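Local coordinates for protein lipopolysaccharide heptosyltransferase 2 (Escherichia coli, PDB 1PSW) that catalyses the transfer of a second heptose from ADP-heptose to the heptosyl-Kdo2-lipid A module during assembly of the lipopolysaccharide core, at residues C171-L176 / L252-I257; V217-A222 / I257-C262; I210-Q215 / E338-L343. One frame throughout, in Å; residues are numbered along the deposited sequence.

Contact 1: residues C171-L176 / L252-I257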
loop_
_atom_site.group_PDB
_atom_site.type_symbol
_atom_site.label_atom_id
_atom_site.label_comp_id
_atom_site.label_asym_id
_atom_site.label_seq_id
_atom_site.Cartn_x
_atom_site.Cartn_y
_atom_site.Cartn_z
ATOM N N CYS A 171 -0.400 20.412 -3.312
ATOM C CA CYS A 171 -1.551 20.934 -2.590
ATOM C C CYS A 171 -2.238 22.001 -3.446
ATOM O O CYS A 171 -3.469 22.077 -3.479
ATOM C CB CYS A 171 -1.143 21.517 -1.235
ATOM S SG CYS A 171 -0.935 20.224 0.028
ATOM N N ASN A 172 -1.457 22.834 -4.134
ATOM C CA ASN A 172 -2.058 23.852 -5.000
ATOM C C ASN A 172 -2.683 23.198 -6.238
ATOM O O ASN A 172 -3.712 23.651 -6.732
ATOM C CB ASN A 172 -1.026 24.901 -5.453
ATOM C CG ASN A 172 -0.612 25.847 -4.339
ATOM O OD1 ASN A 172 -1.436 26.273 -3.519
ATOM N ND2 ASN A 172 0.666 26.200 -4.318
ATOM N N GLN A 173 -2.053 22.143 -6.742
ATOM C CA GLN A 173 -2.554 21.430 -7.914
ATOM C C GLN A 173 -3.962 20.894 -7.657
ATOM O O GLN A 173 -4.757 20.736 -8.580
ATOM C CB GLN A 173 -1.590 20.289 -8.242
ATOM C CG GLN A 173 -1.994 19.320 -9.334
ATOM C CD GLN A 173 -0.823 18.425 -9.691
ATOM O OE1 GLN A 173 -0.274 17.729 -8.829
ATOM N NE2 GLN A 173 -0.433 18.435 -10.955
ATOM N N PHE A 174 -4.270 20.626 -6.395
ATOM C CA PHE A 174 -5.583 20.117 -6.057
ATOM C C PHE A 174 -6.458 21.124 -5.315
ATOM O O PHE A 174 -7.407 20.765 -4.621
ATOM C CB PHE A 174 -5.423 18.793 -5.305
ATOM C CG PHE A 174 -5.073 17.654 -6.212
ATOM C CD1 PHE A 174 -6.070 17.013 -6.941
ATOM C CD2 PHE A 174 -3.743 17.295 -6.432
ATOM C CE1 PHE A 174 -5.749 16.034 -7.880
ATOM C CE2 PHE A 174 -3.410 16.317 -7.367
ATOM C CZ PHE A 174 -4.413 15.691 -8.093
ATOM N N SER A 175 -6.124 22.400 -5.494
ATOM C CA SER A 175 -6.875 23.501 -4.908
ATOM C C SER A 175 -7.085 23.413 -3.408
ATOM O O SER A 175 -8.166 23.733 -2.906
ATOM C CB SER A 175 -8.231 23.617 -5.601
ATOM O OG SER A 175 -8.069 23.810 -6.989
ATOM N N LEU A 176 -6.053 22.979 -2.696
ATOM C CA LEU A 176 -6.137 22.870 -1.252
ATOM C C LEU A 176 -5.564 24.119 -0.603
ATOM O O LEU A 176 -4.544 24.649 -1.046
ATOM C CB LEU A 176 -5.372 21.637 -0.764
ATOM C CG LEU A 176 -5.949 20.294 -1.213
ATOM C CD1 LEU A 176 -5.041 19.159 -0.757
ATOM C CD2 LEU A 176 -7.348 20.126 -0.634
ATOM N N LEU A 252 -1.527 7.658 -8.143
ATOM C CA LEU A 252 -0.856 7.209 -6.917
ATOM C C LEU A 252 0.304 8.086 -6.446
ATOM O O LEU A 252 0.508 8.250 -5.240
ATOM C CB LEU A 252 -0.363 5.765 -7.073
ATOM C CG LEU A 252 -1.462 4.701 -7.145
ATOM C CD1 LEU A 252 -0.869 3.326 -7.427
ATOM C CD2 LEU A 252 -2.218 4.697 -5.831
ATOM N N ASP A 253 1.061 8.646 -7.387
ATOM C CA ASP A 253 2.181 9.491 -7.007
ATOM C C ASP A 253 1.667 10.758 -6.325
ATOM O O ASP A 253 2.230 11.199 -5.331
ATOM C CB ASP A 253 3.076 9.791 -8.231
ATOM C CG ASP A 253 2.367 10.579 -9.330
ATOM O OD1 ASP A 253 1.166 10.357 -9.580
ATOM O OD2 ASP A 253 3.044 11.419 -9.961
ATOM N N GLN A 254 0.573 11.319 -6.828
ATOM C CA GLN A 254 0.010 12.508 -6.217
ATOM C C GLN A 254 -0.613 12.156 -4.865
ATOM O O GLN A 254 -0.557 12.950 -3.923
ATOM C CB GLN A 254 -1.037 13.114 -7.134
ATOM C CG GLN A 254 -0.455 13.565 -8.445
ATOM C CD GLN A 254 -1.510 13.922 -9.455
ATOM O OE1 GLN A 254 -2.417 13.134 -9.727
ATOM N NE2 GLN A 254 -1.401 15.115 -10.026
ATOM N N ALA A 255 -1.209 10.970 -4.773
ATOM C CA ALA A 255 -1.808 10.526 -3.520
ATOM C C ALA A 255 -0.732 10.399 -2.445
ATOM O O ALA A 255 -0.937 10.803 -1.300
ATOM C CB ALA A 255 -2.521 9.185 -3.716
ATOM N N VAL A 256 0.413 9.827 -2.816
ATOM C CA VAL A 256 1.527 9.654 -1.884
ATOM C C VAL A 256 1.956 11.006 -1.319
ATOM O O VAL A 256 2.143 11.162 -0.116
ATOM C CB VAL A 256 2.743 9.024 -2.580
ATOM C CG1 VAL A 256 3.967 9.167 -1.699
ATOM C CG2 VAL A 256 2.463 7.540 -2.868
ATOM N N ILE A 257 2.117 11.981 -2.206
ATOM C CA ILE A 257 2.527 13.324 -1.818
ATOM C C ILE A 257 1.512 13.974 -0.869
ATOM O O ILE A 257 1.879 14.469 0.188
ATOM C CB ILE A 257 2.716 14.225 -3.074
ATOM C CG1 ILE A 257 3.889 13.700 -3.918
ATOM C CG2 ILE A 257 2.960 15.669 -2.644
ATOM C CD1 ILE A 257 3.930 14.238 -5.342
#

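Contact 2: residues V217-A222 / I257-C262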
loop_
_atom_site.group_PDB
_atom_site.type_symbol
_atom_site.label_atom_id
_atom_site.label_comp_id
_atom_site.label_asym_id
_atom_site.label_seq_id
_atom_site.Cartn_x
_atom_site.Cartn_y
_atom_site.Cartn_z
ATOM N N VAL A 217 -9.518 15.744 3.886
ATOM C CA VAL A 217 -9.313 15.363 2.501
ATOM C C VAL A 217 -9.586 13.870 2.408
ATOM O O VAL A 217 -9.060 13.087 3.197
ATOM C CB VAL A 217 -7.859 15.643 2.043
ATOM C CG1 VAL A 217 -7.689 15.266 0.575
ATOM C CG2 VAL A 217 -7.511 17.109 2.263
ATOM N N LEU A 218 -10.406 13.482 1.436
ATOM C CA LEU A 218 -10.781 12.080 1.237
ATOM C C LEU A 218 -9.984 11.512 0.074
ATOM O O LEU A 218 -10.002 12.077 -1.018
ATOM C CB LEU A 218 -12.281 11.984 0.922
ATOM C CG LEU A 218 -13.191 12.837 1.816
ATOM C CD1 LEU A 218 -14.630 12.832 1.302
ATOM C CD2 LEU A 218 -13.132 12.305 3.251
ATOM N N PHE A 219 -9.288 10.401 0.313
ATOM C CA PHE A 219 -8.483 9.749 -0.719
ATOM C C PHE A 219 -9.109 8.419 -1.105
ATOM O O PHE A 219 -9.746 7.764 -0.278
ATOM C CB PHE A 219 -7.057 9.471 -0.226
ATOM C CG PHE A 219 -6.281 10.700 0.139
ATOM C CD1 PHE A 219 -5.821 11.564 -0.845
ATOM C CD2 PHE A 219 -5.988 10.980 1.474
ATOM C CE1 PHE A 219 -5.078 12.692 -0.509
ATOM C CE2 PHE A 219 -5.246 12.105 1.824
ATOM C CZ PHE A 219 -4.791 12.961 0.830
ATOM N N GLY A 220 -8.915 8.013 -2.356
ATOM C CA GLY A 220 -9.466 6.748 -2.813
ATOM C C GLY A 220 -9.415 6.623 -4.322
ATOM O O GLY A 220 -8.905 7.508 -5.008
ATOM N N SER A 221 -9.936 5.520 -4.846
ATOM C CA SER A 221 -9.952 5.294 -6.286
ATOM C C SER A 221 -11.237 5.860 -6.874
ATOM O O SER A 221 -12.089 6.372 -6.146
ATOM C CB SER A 221 -9.876 3.798 -6.587
ATOM O OG SER A 221 -10.999 3.134 -6.044
ATOM N N ALA A 222 -11.377 5.762 -8.192
ATOM C CA ALA A 222 -12.571 6.254 -8.871
ATOM C C ALA A 222 -13.811 5.609 -8.263
ATOM O O ALA A 222 -14.873 6.231 -8.169
ATOM C CB ALA A 222 -12.494 5.937 -10.369
ATOM N N ILE A 257 2.117 11.981 -2.206
ATOM C CA ILE A 257 2.527 13.324 -1.818
ATOM C C ILE A 257 1.512 13.974 -0.869
ATOM O O ILE A 257 1.879 14.469 0.188
ATOM C CB ILE A 257 2.716 14.225 -3.074
ATOM C CG1 ILE A 257 3.889 13.700 -3.918
ATOM C CG2 ILE A 257 2.960 15.669 -2.644
ATOM C CD1 ILE A 257 3.930 14.238 -5.342
ATOM N N LEU A 258 0.236 13.937 -1.240
ATOM C CA LEU A 258 -0.813 14.542 -0.405
ATOM C C LEU A 258 -0.958 13.880 0.968
ATOM O O LEU A 258 -1.198 14.554 1.970
ATOM C CB LEU A 258 -2.154 14.527 -1.145
ATOM C CG LEU A 258 -2.205 15.468 -2.358
ATOM C CD1 LEU A 258 -3.498 15.271 -3.142
ATOM C CD2 LEU A 258 -2.079 16.919 -1.896
ATOM N N ILE A 259 -0.846 12.559 1.001
ATOM C CA ILE A 259 -0.917 11.841 2.260
ATOM C C ILE A 259 0.247 12.310 3.147
ATOM O O ILE A 259 0.075 12.551 4.345
ATOM C CB ILE A 259 -0.853 10.305 2.016
ATOM C CG1 ILE A 259 -2.198 9.839 1.448
ATOM C CG2 ILE A 259 -0.530 9.558 3.330
ATOM C CD1 ILE A 259 -2.221 8.397 0.971
ATOM N N ALA A 260 1.422 12.470 2.551
ATOM C CA ALA A 260 2.592 12.924 3.293
ATOM C C ALA A 260 2.345 14.317 3.885
ATOM O O ALA A 260 2.869 14.643 4.944
ATOM C CB ALA A 260 3.809 12.960 2.361
ATOM N N ALA A 261 1.541 15.133 3.203
ATOM C CA ALA A 261 1.252 16.491 3.664
ATOM C C ALA A 261 0.219 16.561 4.792
ATOM O O ALA A 261 0.016 17.615 5.383
ATOM C CB ALA A 261 0.802 17.351 2.489
ATOM N N CYS A 262 -0.441 15.443 5.080
ATOM C CA CYS A 262 -1.449 15.392 6.142
ATOM C C CYS A 262 -0.850 15.242 7.524
ATOM O O CYS A 262 0.137 14.535 7.691
ATOM C CB CYS A 262 -2.397 14.214 5.937
ATOM S SG CYS A 262 -3.468 14.346 4.471
#

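Contact 3: residues I210-Q215 / E338-L343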
loop_
_atom_site.group_PDB
_atom_site.type_symbol
_atom_site.label_atom_id
_atom_site.label_comp_id
_atom_site.label_asym_id
_atom_site.label_seq_id
_atom_site.Cartn_x
_atom_site.Cartn_y
_atom_site.Cartn_z
ATOM N N ILE A 210 -13.187 19.463 11.762
ATOM C CA ILE A 210 -13.319 20.793 11.188
ATOM C C ILE A 210 -13.593 21.779 12.317
ATOM O O ILE A 210 -13.149 22.930 12.287
ATOM C CB ILE A 210 -14.464 20.820 10.167
ATOM C CG1 ILE A 210 -14.059 19.981 8.949
ATOM C CG2 ILE A 210 -14.802 22.255 9.781
ATOM C CD1 ILE A 210 -15.171 19.727 7.969
ATOM N N ASP A 211 -14.316 21.318 13.330
ATOM C CA ASP A 211 -14.621 22.175 14.460
ATOM C C ASP A 211 -13.365 22.427 15.297
ATOM O O ASP A 211 -13.291 23.426 16.011
ATOM C CB ASP A 211 -15.717 21.551 15.321
ATOM C CG ASP A 211 -16.123 22.445 16.474
ATOM O OD1 ASP A 211 -16.547 23.594 16.217
ATOM O OD2 ASP A 211 -16.018 22.001 17.637
ATOM N N GLU A 212 -12.384 21.527 15.206
ATOM C CA GLU A 212 -11.130 21.680 15.944
ATOM C C GLU A 212 -10.116 22.535 15.186
ATOM O O GLU A 212 -9.011 22.770 15.672
ATOM C CB GLU A 212 -10.485 20.324 16.239
ATOM C CG GLU A 212 -11.223 19.472 17.241
ATOM C CD GLU A 212 -10.451 18.219 17.623
ATOM O OE1 GLU A 212 -9.369 17.966 17.049
ATOM O OE2 GLU A 212 -10.927 17.478 18.507
ATOM N N GLY A 213 -10.474 22.974 13.984
ATOM C CA GLY A 213 -9.564 23.805 13.212
ATOM C C GLY A 213 -8.830 23.095 12.083
ATOM O O GLY A 213 -7.925 23.669 11.483
ATOM N N TYR A 214 -9.216 21.858 11.790
ATOM C CA TYR A 214 -8.592 21.089 10.718
ATOM C C TYR A 214 -9.465 21.104 9.465
ATOM O O TYR A 214 -10.615 21.541 9.501
ATOM C CB TYR A 214 -8.397 19.628 11.164
ATOM C CG TYR A 214 -7.350 19.425 12.236
ATOM C CD1 TYR A 214 -5.997 19.310 11.903
ATOM C CD2 TYR A 214 -7.706 19.367 13.589
ATOM C CE1 TYR A 214 -5.025 19.147 12.889
ATOM C CE2 TYR A 214 -6.738 19.204 14.581
ATOM C CZ TYR A 214 -5.404 19.096 14.223
ATOM O OH TYR A 214 -4.440 18.948 15.191
ATOM N N GLN A 215 -8.899 20.651 8.349
ATOM C CA GLN A 215 -9.654 20.509 7.112
ATOM C C GLN A 215 -9.486 19.027 6.785
ATOM O O GLN A 215 -8.508 18.405 7.203
ATOM C CB GLN A 215 -9.105 21.394 5.987
ATOM C CG GLN A 215 -7.710 21.057 5.488
ATOM C CD GLN A 215 -7.342 21.876 4.263
ATOM O OE1 GLN A 215 -7.977 21.754 3.215
ATOM N NE2 GLN A 215 -6.323 22.722 4.391
ATOM N N GLU A 338 -8.228 8.996 19.901
ATOM C CA GLU A 338 -6.971 8.364 19.515
ATOM C C GLU A 338 -6.207 9.287 18.564
ATOM O O GLU A 338 -4.980 9.398 18.630
ATOM C CB GLU A 338 -7.242 7.033 18.813
ATOM C CG GLU A 338 -5.986 6.291 18.402
ATOM C CD GLU A 338 -5.283 5.643 19.577
ATOM O OE1 GLU A 338 -5.897 4.757 20.212
ATOM O OE2 GLU A 338 -4.127 6.023 19.869
ATOM N N LEU A 339 -6.950 9.946 17.680
ATOM C CA LEU A 339 -6.365 10.851 16.703
ATOM C C LEU A 339 -5.750 12.088 17.367
ATOM O O LEU A 339 -4.597 12.418 17.105
ATOM C CB LEU A 339 -7.427 11.259 15.677
ATOM C CG LEU A 339 -6.955 11.884 14.362
ATOM C CD1 LEU A 339 -6.078 10.894 13.601
ATOM C CD2 LEU A 339 -8.168 12.265 13.513
ATOM N N ASN A 340 -6.498 12.766 18.232
ATOM C CA ASN A 340 -5.956 13.955 18.887
ATOM C C ASN A 340 -4.678 13.647 19.669
ATOM O O ASN A 340 -3.791 14.494 19.785
ATOM C CB ASN A 340 -6.988 14.591 19.826
ATOM C CG ASN A 340 -8.117 15.266 19.077
ATOM O OD1 ASN A 340 -7.900 15.902 18.049
ATOM N ND2 ASN A 340 -9.331 15.140 19.596
ATOM N N ALA A 341 -4.577 12.430 20.197
ATOM C CA ALA A 341 -3.395 12.037 20.968
ATOM C C ALA A 341 -2.158 11.982 20.080
ATOM O O ALA A 341 -1.101 12.507 20.432
ATOM C CB ALA A 341 -3.623 10.682 21.625
ATOM N N LEU A 342 -2.294 11.338 18.924
ATOM C CA LEU A 342 -1.186 11.222 17.982
ATOM C C LEU A 342 -0.852 12.584 17.381
ATOM O O LEU A 342 0.304 12.864 17.068
ATOM C CB LEU A 342 -1.542 10.241 16.858
ATOM C CG LEU A 342 -1.714 8.756 17.218
ATOM C CD1 LEU A 342 -2.229 7.998 15.995
ATOM C CD2 LEU A 342 -0.381 8.169 17.684
ATOM N N LEU A 343 -1.867 13.427 17.211
ATOM C CA LEU A 343 -1.638 14.754 16.659
ATOM C C LEU A 343 -0.830 15.580 17.653
ATOM O O LEU A 343 0.026 16.370 17.257
ATOM C CB LEU A 343 -2.969 15.442 16.343
ATOM C CG LEU A 343 -3.673 14.946 15.069
ATOM C CD1 LEU A 343 -5.111 15.432 15.042
ATOM C CD2 LEU A 343 -2.922 15.438 13.846
#

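Contact 1: residues C171-L176 / L252-I257
Phe174 and Gln254 show how a helix that stops in a Schellman motif can still reach a neighbouring helix with residues at its end. Helix 164-173 ends where Ser175, with positive phi, is the C-prime residue: Leu176 N bonds back to Cys171 O and Ser175 N to Asn172 O. The turn leaves Phe174 facing helix 252-260, in the half of this GT-B enzyme built on strands 182-186 to 302-306.

The packed part of the contact belongs to the ring. Its CE2 and CZ corner meets the amide of Gln254 at the edge, with Gln254 CD lying in the ring plane and Gln254 NE2 3.5 Å from Phe174 CE2. The amide plane stands 74° from that of the ring, so the two flat groups are steeply inclined and do not stack. Farther back along the chain, Gln254 CB also comes to 4.0 Å from Phe174 CE2. Leu246, Thr250 and Leu258 touch the ring as well and help to bury it.

The other side is looser and more polar. Gln173 is partly exposed, and with CG anti to the backbone nitrogen and the chain extended beyond it, it sends its amide across to that of Gln254 at about a right angle. The amide planes are 85° apart, and the link between them is a weak hydrogen bond. Gln254 has a firmer hold at its other end, where OE1 accepts a hydrogen bond from Gln251 N; this bond probably limits rotation of the amide and helps to present NE2 to the helix end opposite. From there Gln254 NE2 donates to Gln173 OE1 over 3.1 Å, bent to an N-H...O angle of 140°.

Contact 2: residues V217-A222 / I257-C262
Phe219 is the bump of this contact, a ring pushed into a hollow that Leu258, Ile259 and Cys262 form at the end of helix 252-260. With its CG beside the backbone nitrogen (chi1 -62°), the ring leans out from the chain toward the helix and enters rim first. Ile259 covers one face: CG1 lies 3.8 Å above the ring plane, offset toward the rim. Its line to the centroid of the Phe219 ring is 18° from the normal, a CH-pi contact. The opposite face is met from the ring's own segment, where Val217 CG1 sits 3.7 Å from the plane of the Phe219 ring, again nearer the rim than the centre.

The leading end of the ring fills the rest of the hollow. Leu258 CB approaches obliquely to 3.5 Å from Phe219 CE1, with CD1 of the same leucine a little farther along. Such packing joins the chain at the end of a strand to a crossover helix of a Rossmann-like domain: strand 215-218 belongs to the parallel six-stranded sheet, and helix 252-260 lies on the beta-alpha-beta connection from strand 243-245 to strand 264-268. Leu272, from helix 271-278, also touches Phe219, and Val275 and Ala276 of that helix lie against Ile259.

Were Phe219 reduced to an alanine, a gap would probably open between Val217 and Ile259, and the sulfur of Cys262 would lose its aromatic neighbour. That sulfur closes the hollow from the side where the helix gives way to the chain leading into strand 264-268. It stands in the plane of the ring, 89° from the normal, as an edge-on sulfur-aromatic contact, with Cys262 SG 3.9 Å from Phe219 CE2.

Contact 3: residues I210-Q215 / E338-L343
Tyr214 and Leu343, with Asn340 beside them, carry a contact that joins the loop after helix 199-211 to the C-terminal helix 332-347. The loop opens with a Schellman motif at Gly213, whose positive phi turns the chain out of the helix toward strand 215-218 of the parallel sheet. Gly213 N bonds back to Ile210 O, and Arg180 NH2 holds Tyr214 O just beyond the turn.

Tyr214 projects from this turn, and its phenol end points at Leu343, the two side chains coming from opposite directions. Leu343 CD1 lies 3.6 Å from Tyr214 OH and 3.8 Å from Tyr214 CZ, an oblique approach to the ring. Leu343 CB is 4.0 Å from Tyr214 OH. Ile183 of strand 182-186 touches both side chains, and Ala264 of strand 264-268 also meets Leu343, so the pair sits over neighbouring strands of the sheet.

Whereas Leu343 is buried, Asn340, about one helix turn before it, and Glu212 are both partly exposed. Glu212 is extended beyond CG, which lies beside the backbone nitrogen, and its carboxylate and the Asn340 amide come from opposite directions. The two flat groups are 29° from coplanar. Across them, Asn340 ND2 donates to Glu212 OE2 over 3.0 Å at an N-H...O angle of 144°; Glu212 OE2 accepts with its syn lone pair and lies 22° out of the Asn340 amide plane.

How the contacts relate
From the N terminus, the chain first meets residues 171-176, then 210-215 and 217-222, before any loop has closed. Contact 1 closes first, when helix 252-260 begins, and contact 2 closes on the last turn of the same helix; the two share Ile257 and cross along the chain. Contact 3 closes last, at helix 332-347, so contact 2 is nested inside its loop while contact 1 crosses it. Leu258 joins contacts 1 and 2 physically, packing on Cys171, Phe174 and Leu176. Together they tie helix 164-173, strand 215-218 and helix 252-260 to one another, and the C-terminal helix to the same sheet, about 17 Å from contact 2 between centres.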